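Local coordinates for protein cytosolic acyl coenzyme A thioester hydrolase (Mus musculus, PDB 2V1O) that hydrolyses long-chain acyl-CoAs, palmitoyl-CoA preferred, to free fatty acids and coenzyme A, this chain being the N-terminal one of its two hotdog domains, at residues A[80-89]-A[100-110]; A[1-11]-A[62-70]. One frame throughout, in Å; residues are numbered along the deposited sequence.

In the fold
Both contacts belong to the one antiparallel sheet of the hotdog domain, and strands 82-91 and 67-77, neighbours in it, join them. Interaction 1 is a long hairpin at the heart of the chain, mostly buried, with one face turned to helix 19-38 and one end at a coenzyme A. Interaction 2 adds strand 2-5, outermost within this chain; its centre is about 17 Å from the centre of the chain, where other subunits of the hexamer pack against it. Val86 packs on Val70, and Met89 O probably accepts a hydrogen bond from His69 N, where the two meet. Valines, an indole and water-linked polar groups fill the first; methionines and an arginine–aspartate pair mark the second.

Interaction 1 (A[80-89]-A[100-110]); sequences HSVEVQVHVM and LTNKATLWYVP. With COA (coenzyme A), chain G.
Val82 to Val88 pair with Tyr108 to Asn102 as an antiparallel hairpin, the strand axes 4.6 Å apart at closest, until a classic beta bulge sets Thr101 and Asn102 both opposite Val88. There Val88 O accepts two N-H groups from the same face of its carbonyl plane, Thr101 N at 2.8 Å and, in a longer bond, Asn102 N at 3.3 Å. The face carrying Val84, Val88 and Tyr108 packs on helix 19-38, the central helix of the hotdog fold; Val84 CG2 touches Tyr108 CD2, and Val86 CG2 meets Leu106 CD1 at 3.9 Å. On the other face, Glu83 lies over the indole of Trp107, its CB 3.6 Å from the centroid of the six-membered ring. With CG anti to the backbone N (chi1 -174°), the Glu83 chain continues across the ring toward CZ2, its CG also touching Thr105 CG2. One water gives a hydrogen to Glu83 OE2 and accepts one from Trp107 NE1; another binds Thr105 OG1. Arg139 forms a salt bridge with Glu83 OE2, and Thr75 OG1 is hydrogen-bonded to Glu83 OE1. Lys103 CG covers a face of the His87 ring. At the hairpin's other end, His80 N donates to O9A of the coenzyme A 3'-phosphate at 2.9 Å, while Val109 CG2 lies beside the ribose. Arg139 and the bonds to both oxygens would favour a charged Glu83 carboxylate, fixed in rotation beside the indole.

Interaction 2 (A[1-11]-A[62-70]); sequences GAMRIMRPDDA and MCIGEVAHV
Ala2 starts the strand outermost within this chain in the hotdog sheet, pairing antiparallel with Val70 through bonds in both directions. Met3 lays CB over one face of the His69 ring; its chain runs alongside, and the bend at chi3 (74°) turns CE onto the ring. Ala2 and Met3 also meet another subunit. Arg4 repeats the two-way backbone pairing with Ala68. Ile5 sets CD1 3.3 Å from Gly65 O, on the type II turn from Cys63 to Glu66. Met6 grips that turn by its backbone, N donating to Glu66 O and O accepting from Gly65 N, while its side chain runs inward: CG lies 3.6 Å from Met62 SD, and CE rests on Ala68 CB at 3.8 Å. Arg7 NE forms a salt bridge with Asp9 of a neighbouring subunit. Pro8 CA touches Ile64 CD1. Asp10, ending the 3-10 turn 8-10, folds back onto Arg4, whose NH1 and NH2 take one carboxylate oxygen each. Arg4 NH1 reaches Asp10 OD2 on its syn side at 2.8 Å, Arg7 N meets that oxygen on the anti side, and Met6 CE sits 3.7 Å above the centre of the Arg4 guanidinium. Ala11, just before active-site Asn12, packs CB on Ile64 CG1 at 3.6 Å.

Interaction 1 (A[80-89]-A[100-110])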
loop_
_atom_site.group_PDB
_atom_site.type_symbol
_atom_site.label_atom_id
_atom_site.label_comp_id
_atom_site.label_asym_id
_atom_site.label_seq_id
_atom_site.Cartn_x
_atom_site.Cartn_y
_atom_site.Cartn_z
ATOM N N HIS A 80 0.322 34.950 3.840
ATOM C CA HIS A 80 -0.336 33.703 4.244
ATOM C C HIS A 80 -0.095 32.519 3.310
ATOM O O HIS A 80 -0.845 31.537 3.351
ATOM C CB HIS A 80 -1.848 33.915 4.381
ATOM C CG HIS A 80 -2.226 35.086 5.228
ATOM N ND1 HIS A 80 -2.191 35.055 6.604
ATOM C CD2 HIS A 80 -2.654 36.325 4.889
ATOM C CE1 HIS A 80 -2.585 36.223 7.079
ATOM N NE2 HIS A 80 -2.872 37.012 6.060
ATOM N N SER A 81 0.942 32.584 2.478
ATOM C CA SER A 81 1.204 31.484 1.544
ATOM C C SER A 81 2.697 31.268 1.256
ATOM O O SER A 81 3.522 32.163 1.472
ATOM C CB SER A 81 0.388 31.632 0.243
ATOM O OG SER A 81 1.024 32.474 -0.707
ATOM N N VAL A 82 3.010 30.068 0.769
ATOM C CA VAL A 82 4.380 29.623 0.511
ATOM C C VAL A 82 4.470 29.093 -0.913
ATOM O O VAL A 82 3.674 28.237 -1.310
ATOM C CB VAL A 82 4.785 28.466 1.478
ATOM C CG1 VAL A 82 6.248 27.993 1.225
ATOM C CG2 VAL A 82 4.576 28.869 2.939
ATOM N N GLU A 83 5.438 29.594 -1.676
ATOM C CA GLU A 83 5.709 29.060 -3.003
ATOM C C GLU A 83 6.877 28.082 -2.912
ATOM O O GLU A 83 7.921 28.403 -2.333
ATOM C CB GLU A 83 6.027 30.183 -3.993
ATOM C CG GLU A 83 6.170 29.706 -5.430
ATOM C CD GLU A 83 6.888 30.716 -6.315
ATOM O OE1 GLU A 83 7.966 31.200 -5.910
ATOM O OE2 GLU A 83 6.365 31.025 -7.408
ATOM N N VAL A 84 6.685 26.889 -3.471
ATOM C CA VAL A 84 7.710 25.841 -3.443
ATOM C C VAL A 84 7.998 25.374 -4.864
ATOM O O VAL A 84 7.073 25.067 -5.627
ATOM C CB VAL A 84 7.276 24.609 -2.573
ATOM C CG1 VAL A 84 8.384 23.546 -2.554
ATOM C CG2 VAL A 84 6.883 25.028 -1.131
ATOM N N GLN A 85 9.279 25.352 -5.223
ATOM C CA GLN A 85 9.714 24.790 -6.488
ATOM C C GLN A 85 10.260 23.397 -6.242
ATOM O O GLN A 85 11.086 23.189 -5.345
ATOM C CB GLN A 85 10.781 25.661 -7.144
ATOM C CG GLN A 85 10.257 26.999 -7.623
ATOM C CD GLN A 85 11.316 27.835 -8.318
ATOM O OE1 GLN A 85 12.447 27.388 -8.532
ATOM N NE2 GLN A 85 10.953 29.065 -8.664
ATOM N N VAL A 86 9.791 22.446 -7.040
ATOM C CA VAL A 86 10.189 21.048 -6.883
ATOM C C VAL A 86 10.825 20.535 -8.171
ATOM O O VAL A 86 10.291 20.767 -9.266
ATOM C CB VAL A 86 8.985 20.153 -6.504
ATOM C CG1 VAL A 86 9.412 18.669 -6.391
ATOM C CG2 VAL A 86 8.362 20.639 -5.192
ATOM N N HIS A 87 11.972 19.866 -8.035
ATOM C CA HIS A 87 12.660 19.237 -9.177
ATOM C C HIS A 87 12.636 17.732 -9.025
ATOM O O HIS A 87 12.969 17.207 -7.962
ATOM C CB HIS A 87 14.126 19.681 -9.283
ATOM C CG HIS A 87 14.310 21.061 -9.830
ATOM N ND1 HIS A 87 13.850 22.185 -9.179
ATOM C CD2 HIS A 87 14.923 21.503 -10.954
ATOM C CE1 HIS A 87 14.157 23.258 -9.884
ATOM N NE2 HIS A 87 14.811 22.872 -10.964
ATOM N N VAL A 88 12.265 17.042 -10.102
ATOM C CA VAL A 88 12.293 15.578 -10.135
ATOM C C VAL A 88 13.318 15.124 -11.166
ATOM O O VAL A 88 13.258 15.522 -12.336
ATOM C CB VAL A 88 10.924 14.976 -10.494
ATOM C CG1 VAL A 88 11.000 13.443 -10.547
ATOM C CG2 VAL A 88 9.862 15.426 -9.489
ATOM N N MET A 89 14.263 14.307 -10.714
ATOM C CA MET A 89 15.302 13.759 -11.572
ATOM C C MET A 89 15.260 12.229 -11.491
ATOM O O MET A 89 15.091 11.657 -10.404
ATOM C CB MET A 89 16.670 14.317 -11.154
ATOM C CG MET A 89 17.839 13.893 -12.033
ATOM S SD MET A 89 19.499 14.307 -11.406
ATOM C CE MET A 89 19.454 13.769 -9.688
ATOM N N LEU A 100 16.325 14.994 -16.281
ATOM C CA LEU A 100 15.312 15.820 -15.630
ATOM C C LEU A 100 13.929 15.328 -16.060
ATOM O O LEU A 100 13.591 15.344 -17.249
ATOM C CB LEU A 100 15.493 17.309 -15.964
ATOM C CG LEU A 100 14.408 18.280 -15.477
ATOM C CD1 LEU A 100 14.352 18.372 -13.947
ATOM C CD2 LEU A 100 14.616 19.646 -16.098
ATOM N N THR A 101 13.153 14.870 -15.088
ATOM C CA THR A 101 11.808 14.372 -15.333
ATOM C C THR A 101 10.823 15.527 -15.387
ATOM O O THR A 101 10.006 15.610 -16.302
ATOM C CB THR A 101 11.367 13.381 -14.230
ATOM O OG1 THR A 101 12.357 12.363 -14.096
ATOM C CG2 THR A 101 10.004 12.754 -14.562
ATOM N N ASN A 102 10.927 16.433 -14.417
ATOM C CA ASN A 102 9.904 17.434 -14.201
ATOM C C ASN A 102 10.373 18.566 -13.279
ATOM O O ASN A 102 11.158 18.339 -12.354
ATOM C CB ASN A 102 8.669 16.742 -13.587
ATOM C CG ASN A 102 7.542 17.697 -13.321
ATOM O OD1 ASN A 102 7.317 18.105 -12.183
ATOM N ND2 ASN A 102 6.842 18.090 -14.376
ATOM N N LYS A 103 9.905 19.779 -13.552
ATOM C CA LYS A 103 9.979 20.887 -12.601
ATOM C C LYS A 103 8.547 21.344 -12.332
ATOM O O LYS A 103 7.764 21.525 -13.266
ATOM C CB LYS A 103 10.788 22.065 -13.146
ATOM C CG LYS A 103 12.218 21.777 -13.568
ATOM C CD LYS A 103 12.874 23.101 -13.984
ATOM C CE LYS A 103 14.031 22.911 -14.945
ATOM N NZ LYS A 103 13.565 22.776 -16.364
ATOM N N ALA A 104 8.201 21.515 -11.061
ATOM C CA ALA A 104 6.856 21.943 -10.686
ATOM C C ALA A 104 6.933 23.053 -9.644
ATOM O O ALA A 104 7.900 23.132 -8.886
ATOM C CB ALA A 104 6.037 20.757 -10.153
ATOM N N THR A 105 5.925 23.920 -9.630
ATOM C CA THR A 105 5.809 24.937 -8.603
ATOM C C THR A 105 4.462 24.759 -7.902
ATOM O O THR A 105 3.428 24.559 -8.548
ATOM C CB THR A 105 5.965 26.359 -9.176
ATOM O OG1 THR A 105 7.282 26.509 -9.717
ATOM C CG2 THR A 105 5.747 27.432 -8.093
ATOM N N LEU A 106 4.499 24.827 -6.577
ATOM C CA LEU A 106 3.323 24.606 -5.753
ATOM C C LEU A 106 3.136 25.759 -4.783
ATOM O O LEU A 106 4.110 26.361 -4.337
ATOM C CB LEU A 106 3.492 23.321 -4.942
ATOM C CG LEU A 106 4.043 22.051 -5.604
ATOM C CD1 LEU A 106 4.496 21.054 -4.539
ATOM C CD2 LEU A 106 3.007 21.434 -6.506
ATOM N N TRP A 107 1.879 26.017 -4.424
ATOM C CA TRP A 107 1.546 26.980 -3.387
ATOM C C TRP A 107 0.834 26.286 -2.245
ATOM O O TRP A 107 -0.114 25.516 -2.464
ATOM C CB TRP A 107 0.663 28.104 -3.945
ATOM C CG TRP A 107 1.375 28.954 -4.942
ATOM C CD1 TRP A 107 1.513 28.707 -6.279
ATOM C CD2 TRP A 107 2.048 30.198 -4.688
ATOM N NE1 TRP A 107 2.226 29.720 -6.876
ATOM C CE2 TRP A 107 2.572 30.645 -5.921
ATOM C CE3 TRP A 107 2.261 30.972 -3.536
ATOM C CZ2 TRP A 107 3.298 31.841 -6.043
ATOM C CZ3 TRP A 107 2.983 32.166 -3.657
ATOM C CH2 TRP A 107 3.493 32.582 -4.904
ATOM N N TYR A 108 1.309 26.570 -1.033
ATOM C CA TYR A 108 0.744 26.044 0.201
ATOM C C TYR A 108 0.253 27.179 1.089
ATOM O O TYR A 108 0.773 28.285 1.035
ATOM C CB TYR A 108 1.797 25.235 0.961
ATOM C CG TYR A 108 2.114 23.917 0.303
ATOM C CD1 TYR A 108 1.435 22.752 0.680
ATOM C CD2 TYR A 108 3.078 23.829 -0.706
ATOM C CE1 TYR A 108 1.703 21.534 0.070
ATOM C CE2 TYR A 108 3.354 22.595 -1.328
ATOM C CZ TYR A 108 2.661 21.463 -0.930
ATOM O OH TYR A 108 2.917 20.241 -1.520
ATOM N N VAL A 109 -0.737 26.871 1.911
ATOM C CA VAL A 109 -1.278 27.796 2.893
ATOM C C VAL A 109 -1.309 27.072 4.253
ATOM O O VAL A 109 -1.840 25.968 4.345
ATOM C CB VAL A 109 -2.699 28.270 2.482
ATOM C CG1 VAL A 109 -3.311 29.168 3.550
ATOM C CG2 VAL A 109 -2.669 28.987 1.110
ATOM N N PRO A 110 -0.725 27.681 5.304
ATOM C CA PRO A 110 -0.755 27.014 6.607
ATOM C C PRO A 110 -2.117 27.116 7.286
ATOM O O PRO A 110 -2.690 28.209 7.386
ATOM C CB PRO A 110 0.308 27.762 7.423
ATOM C CG PRO A 110 0.361 29.134 6.812
ATOM C CD PRO A 110 -0.007 28.973 5.350
HETATM N N1A COA G . -3.426 29.391 -4.795
HETATM C C2A COA G . -2.495 30.175 -4.154
HETATM N N3A COA G . -2.858 30.871 -3.024
HETATM C C4A COA G . -4.129 30.771 -2.554
HETATM C C5A COA G . -5.083 29.979 -3.178
HETATM C C6A COA G . -4.720 29.279 -4.316
HETATM N N6A COA G . -5.604 28.523 -4.964
HETATM N N7A COA G . -6.243 30.083 -2.481
HETATM C C8A COA G . -6.038 30.918 -1.440
HETATM N N9A COA G . -4.738 31.345 -1.478
HETATM C C1B COA G . -4.018 32.133 -0.478
HETATM C C2B COA G . -4.393 33.607 -0.539
HETATM O O2B COA G . -3.714 34.260 -1.588
HETATM C C3B COA G . -4.010 34.058 0.861
HETATM O O3B COA G . -2.637 34.390 0.960
HETATM P P3B COA G . -2.138 35.924 1.017
HETATM O O7A COA G . -2.411 36.528 -0.321
HETATM O O8A COA G . -2.927 36.642 2.085
HETATM O O9A COA G . -0.660 35.936 1.317
HETATM C C4B COA G . -4.248 32.810 1.711
HETATM O O4B COA G . -4.362 31.716 0.820
HETATM C C5B COA G . -5.496 32.910 2.582
HETATM O O5B COA G . -6.601 33.356 1.828
HETATM P P1A COA G . -8.053 33.341 2.510
HETATM O O1A COA G . -7.934 33.794 3.938
HETATM O O2A COA G . -8.976 34.196 1.670
HETATM O O3A COA G . -8.540 31.806 2.497
HETATM P P2A COA G . -9.365 31.110 1.310
HETATM O O4A COA G . -8.957 31.621 -0.049
HETATM O O5A COA G . -10.856 31.200 1.544
HETATM O O6A COA G . -8.931 29.577 1.498
HETATM C CBP COA G . -7.489 27.662 1.362
HETATM C CCP COA G . -7.620 29.169 1.141
HETATM C CDP COA G . -6.194 27.180 0.699
HETATM C CEP COA G . -7.385 27.444 2.872
HETATM C CAP COA G . -8.720 26.965 0.766
HETATM O OAP COA G . -8.847 27.239 -0.616
HETATM C C9P COA G . -8.715 25.471 0.986
HETATM O O9P COA G . -9.022 24.960 2.248
HETATM N N8P COA G . -8.417 24.708 -0.057
HETATM C C7P COA G . -8.191 23.278 0.067
HETATM C C6P COA G . -6.792 22.968 0.600
HETATM C C5P COA G . -6.610 21.468 0.670
HETATM O O5P COA G . -7.220 20.820 1.539
HETATM N N4P COA G . -5.786 20.927 -0.231
HETATM C C3P COA G . -5.833 19.520 -0.623
HETATM C C2P COA G . -7.157 19.104 -1.301
HETATM S S1P COA G . -7.055 17.326 -1.601
HETATM O O HOH W 1 4.269 30.479 -9.332
HETATM O O HOH W 2 8.060 29.084 -9.654
#

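Interaction 2 (A[1-11]-A[62-70])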
loop_
_atom_site.group_PDB
_atom_site.type_symbol
_atom_site.label_atom_id
_atom_site.label_comp_id
_atom_site.label_asym_id
_atom_site.label_seq_id
_atom_site.Cartn_x
_atom_site.Cartn_y
_atom_site.Cartn_z
ATOM N N GLY A 1 16.822 15.857 0.635
ATOM C CA GLY A 1 15.829 15.553 -0.434
ATOM C C GLY A 1 15.076 14.254 -0.214
ATOM O O GLY A 1 14.997 13.740 0.908
ATOM N N ALA A 2 14.516 13.717 -1.293
ATOM C CA ALA A 2 13.843 12.427 -1.248
ATOM C C ALA A 2 14.254 11.595 -2.462
ATOM O O ALA A 2 14.405 12.120 -3.554
ATOM C CB ALA A 2 12.333 12.610 -1.208
ATOM N N MET A 3 14.464 10.302 -2.257
ATOM C CA MET A 3 14.685 9.392 -3.379
ATOM C C MET A 3 14.060 8.042 -3.093
ATOM O O MET A 3 14.030 7.583 -1.950
ATOM C CB MET A 3 16.170 9.270 -3.762
ATOM C CG MET A 3 17.022 8.355 -2.888
ATOM S SD MET A 3 18.735 8.159 -3.451
ATOM C CE MET A 3 19.447 9.737 -3.010
ATOM N N ARG A 4 13.563 7.420 -4.154
ATOM C CA ARG A 4 12.852 6.162 -4.051
ATOM C C ARG A 4 12.968 5.451 -5.383
ATOM O O ARG A 4 12.858 6.086 -6.439
ATOM C CB ARG A 4 11.383 6.449 -3.718
ATOM C CG ARG A 4 10.451 5.277 -3.819
ATOM C CD ARG A 4 9.111 5.576 -3.134
ATOM N NE ARG A 4 8.047 6.031 -4.035
ATOM C CZ ARG A 4 7.444 5.264 -4.947
ATOM N NH1 ARG A 4 7.817 4.000 -5.125
ATOM N NH2 ARG A 4 6.463 5.768 -5.696
ATOM N N ILE A 5 13.205 4.144 -5.325
ATOM C CA ILE A 5 13.256 3.317 -6.524
ATOM C C ILE A 5 11.830 3.073 -7.019
ATOM O O ILE A 5 10.906 2.858 -6.223
ATOM C CB ILE A 5 14.009 1.974 -6.290
ATOM C CG1 ILE A 5 14.390 1.320 -7.629
ATOM C CG2 ILE A 5 13.202 1.020 -5.404
ATOM C CD1 ILE A 5 15.667 0.478 -7.556
ATOM N N MET A 6 11.665 3.110 -8.331
ATOM C CA MET A 6 10.354 2.923 -8.941
ATOM C C MET A 6 10.014 1.436 -8.981
ATOM O O MET A 6 10.843 0.616 -9.381
ATOM C CB MET A 6 10.325 3.550 -10.331
ATOM C CG MET A 6 10.521 5.068 -10.332
ATOM S SD MET A 6 9.124 5.978 -9.616
ATOM C CE MET A 6 9.632 6.036 -7.894
ATOM N N ARG A 7 8.791 1.115 -8.545
ATOM C CA ARG A 7 8.320 -0.263 -8.370
ATOM C C ARG A 7 7.258 -0.582 -9.432
ATOM O O ARG A 7 6.710 0.337 -10.038
ATOM C CB ARG A 7 7.716 -0.428 -6.962
ATOM C CG ARG A 7 8.663 -0.077 -5.812
ATOM C CD ARG A 7 7.896 0.263 -4.518
ATOM N NE ARG A 7 7.511 -0.922 -3.749
ATOM C CZ ARG A 7 7.039 -0.900 -2.499
ATOM N NH1 ARG A 7 6.897 0.251 -1.844
ATOM N NH2 ARG A 7 6.717 -2.035 -1.890
ATOM N N PRO A 8 6.961 -1.879 -9.665
ATOM C CA PRO A 8 5.945 -2.241 -10.668
ATOM C C PRO A 8 4.596 -1.520 -10.522
ATOM O O PRO A 8 3.994 -1.147 -11.537
ATOM C CB PRO A 8 5.780 -3.747 -10.452
ATOM C CG PRO A 8 7.142 -4.177 -10.017
ATOM C CD PRO A 8 7.580 -3.081 -9.080
ATOM N N ASP A 9 4.138 -1.311 -9.287
ATOM C CA ASP A 9 2.853 -0.631 -9.070
ATOM C C ASP A 9 2.884 0.868 -9.395
ATOM O O ASP A 9 1.833 1.501 -9.500
ATOM C CB ASP A 9 2.294 -0.893 -7.665
ATOM C CG ASP A 9 1.318 -2.083 -7.628
ATOM O OD1 ASP A 9 1.449 -3.026 -8.433
ATOM O OD2 ASP A 9 0.390 -2.061 -6.788
ATOM N N ASP A 10 4.088 1.408 -9.584
ATOM C CA ASP A 10 4.289 2.804 -9.970
ATOM C C ASP A 10 4.192 2.998 -11.481
ATOM O O ASP A 10 4.235 4.126 -11.951
ATOM C CB ASP A 10 5.664 3.295 -9.517
ATOM C CG ASP A 10 5.827 3.279 -8.019
ATOM O OD1 ASP A 10 4.892 3.689 -7.300
ATOM O OD2 ASP A 10 6.907 2.864 -7.561
ATOM N N ALA A 11 4.087 1.899 -12.228
ATOM C CA ALA A 11 4.225 1.943 -13.684
ATOM C C ALA A 11 3.080 1.280 -14.435
ATOM O O ALA A 11 2.391 0.396 -13.907
ATOM C CB ALA A 11 5.558 1.337 -14.114
ATOM N N MET A 62 10.102 7.728 -16.954
ATOM C CA MET A 62 10.881 7.041 -15.947
ATOM C C MET A 62 10.450 5.584 -16.001
ATOM O O MET A 62 9.317 5.280 -16.390
ATOM C CB MET A 62 10.592 7.632 -14.574
ATOM C CG MET A 62 11.624 7.298 -13.506
ATOM S SD MET A 62 11.275 8.198 -11.985
ATOM C CE MET A 62 11.176 9.879 -12.566
ATOM N N CYS A 63 11.349 4.688 -15.615
ATOM C CA CYS A 63 11.092 3.261 -15.733
ATOM C C CYS A 63 11.162 2.586 -14.382
ATOM O O CYS A 63 11.811 3.089 -13.462
ATOM C CB CYS A 63 12.109 2.614 -16.682
ATOM S SG CYS A 63 12.053 3.267 -18.343
ATOM N N ILE A 64 10.493 1.439 -14.272
ATOM C CA ILE A 64 10.654 0.559 -13.125
ATOM C C ILE A 64 12.146 0.337 -12.903
ATOM O O ILE A 64 12.894 0.060 -13.854
ATOM C CB ILE A 64 9.959 -0.817 -13.355
ATOM C CG1 ILE A 64 8.439 -0.652 -13.442
ATOM C CG2 ILE A 64 10.308 -1.800 -12.242
ATOM C CD1 ILE A 64 7.739 -1.836 -14.135
ATOM N N GLY A 65 12.574 0.493 -11.653
ATOM C CA GLY A 65 13.945 0.199 -11.270
ATOM C C GLY A 65 14.848 1.418 -11.279
ATOM O O GLY A 65 15.951 1.374 -10.746
ATOM N N GLU A 66 14.389 2.499 -11.904
ATOM C CA GLU A 66 15.102 3.780 -11.825
ATOM C C GLU A 66 14.775 4.466 -10.500
ATOM O O GLU A 66 13.750 4.165 -9.876
ATOM C CB GLU A 66 14.789 4.665 -13.038
ATOM C CG GLU A 66 15.284 4.030 -14.334
ATOM C CD GLU A 66 15.048 4.867 -15.580
ATOM O OE1 GLU A 66 14.091 5.675 -15.618
ATOM O OE2 GLU A 66 15.833 4.692 -16.538
ATOM N N VAL A 67 15.665 5.357 -10.064
ATOM C CA VAL A 67 15.505 6.055 -8.795
ATOM C C VAL A 67 15.004 7.464 -9.080
ATOM O O VAL A 67 15.644 8.223 -9.812
ATOM C CB VAL A 67 16.823 6.138 -7.983
ATOM C CG1 VAL A 67 16.635 7.038 -6.747
ATOM C CG2 VAL A 67 17.319 4.739 -7.581
ATOM N N ALA A 68 13.851 7.785 -8.503
ATOM C CA ALA A 68 13.298 9.132 -8.546
ATOM C C ALA A 68 13.944 9.975 -7.445
ATOM O O ALA A 68 13.888 9.615 -6.269
ATOM C CB ALA A 68 11.805 9.073 -8.355
ATOM N N HIS A 69 14.581 11.071 -7.837
ATOM C CA HIS A 69 15.164 12.029 -6.896
ATOM C C HIS A 69 14.262 13.250 -6.863
ATOM O O HIS A 69 14.032 13.856 -7.898
ATOM C CB HIS A 69 16.555 12.470 -7.365
ATOM C CG HIS A 69 17.633 11.450 -7.164
ATOM N ND1 HIS A 69 17.822 10.382 -8.017
ATOM C CD2 HIS A 69 18.619 11.368 -6.239
ATOM C CE1 HIS A 69 18.856 9.671 -7.605
ATOM N NE2 HIS A 69 19.360 10.252 -6.533
ATOM N N VAL A 70 13.757 13.610 -5.684
ATOM C CA VAL A 70 12.859 14.765 -5.547
ATOM C C VAL A 70 13.460 15.789 -4.586
ATOM O O VAL A 70 13.820 15.463 -3.448
ATOM C CB VAL A 70 11.430 14.341 -5.095
ATOM C CG1 VAL A 70 10.521 15.566 -4.963
ATOM C CG2 VAL A 70 10.830 13.352 -6.074
#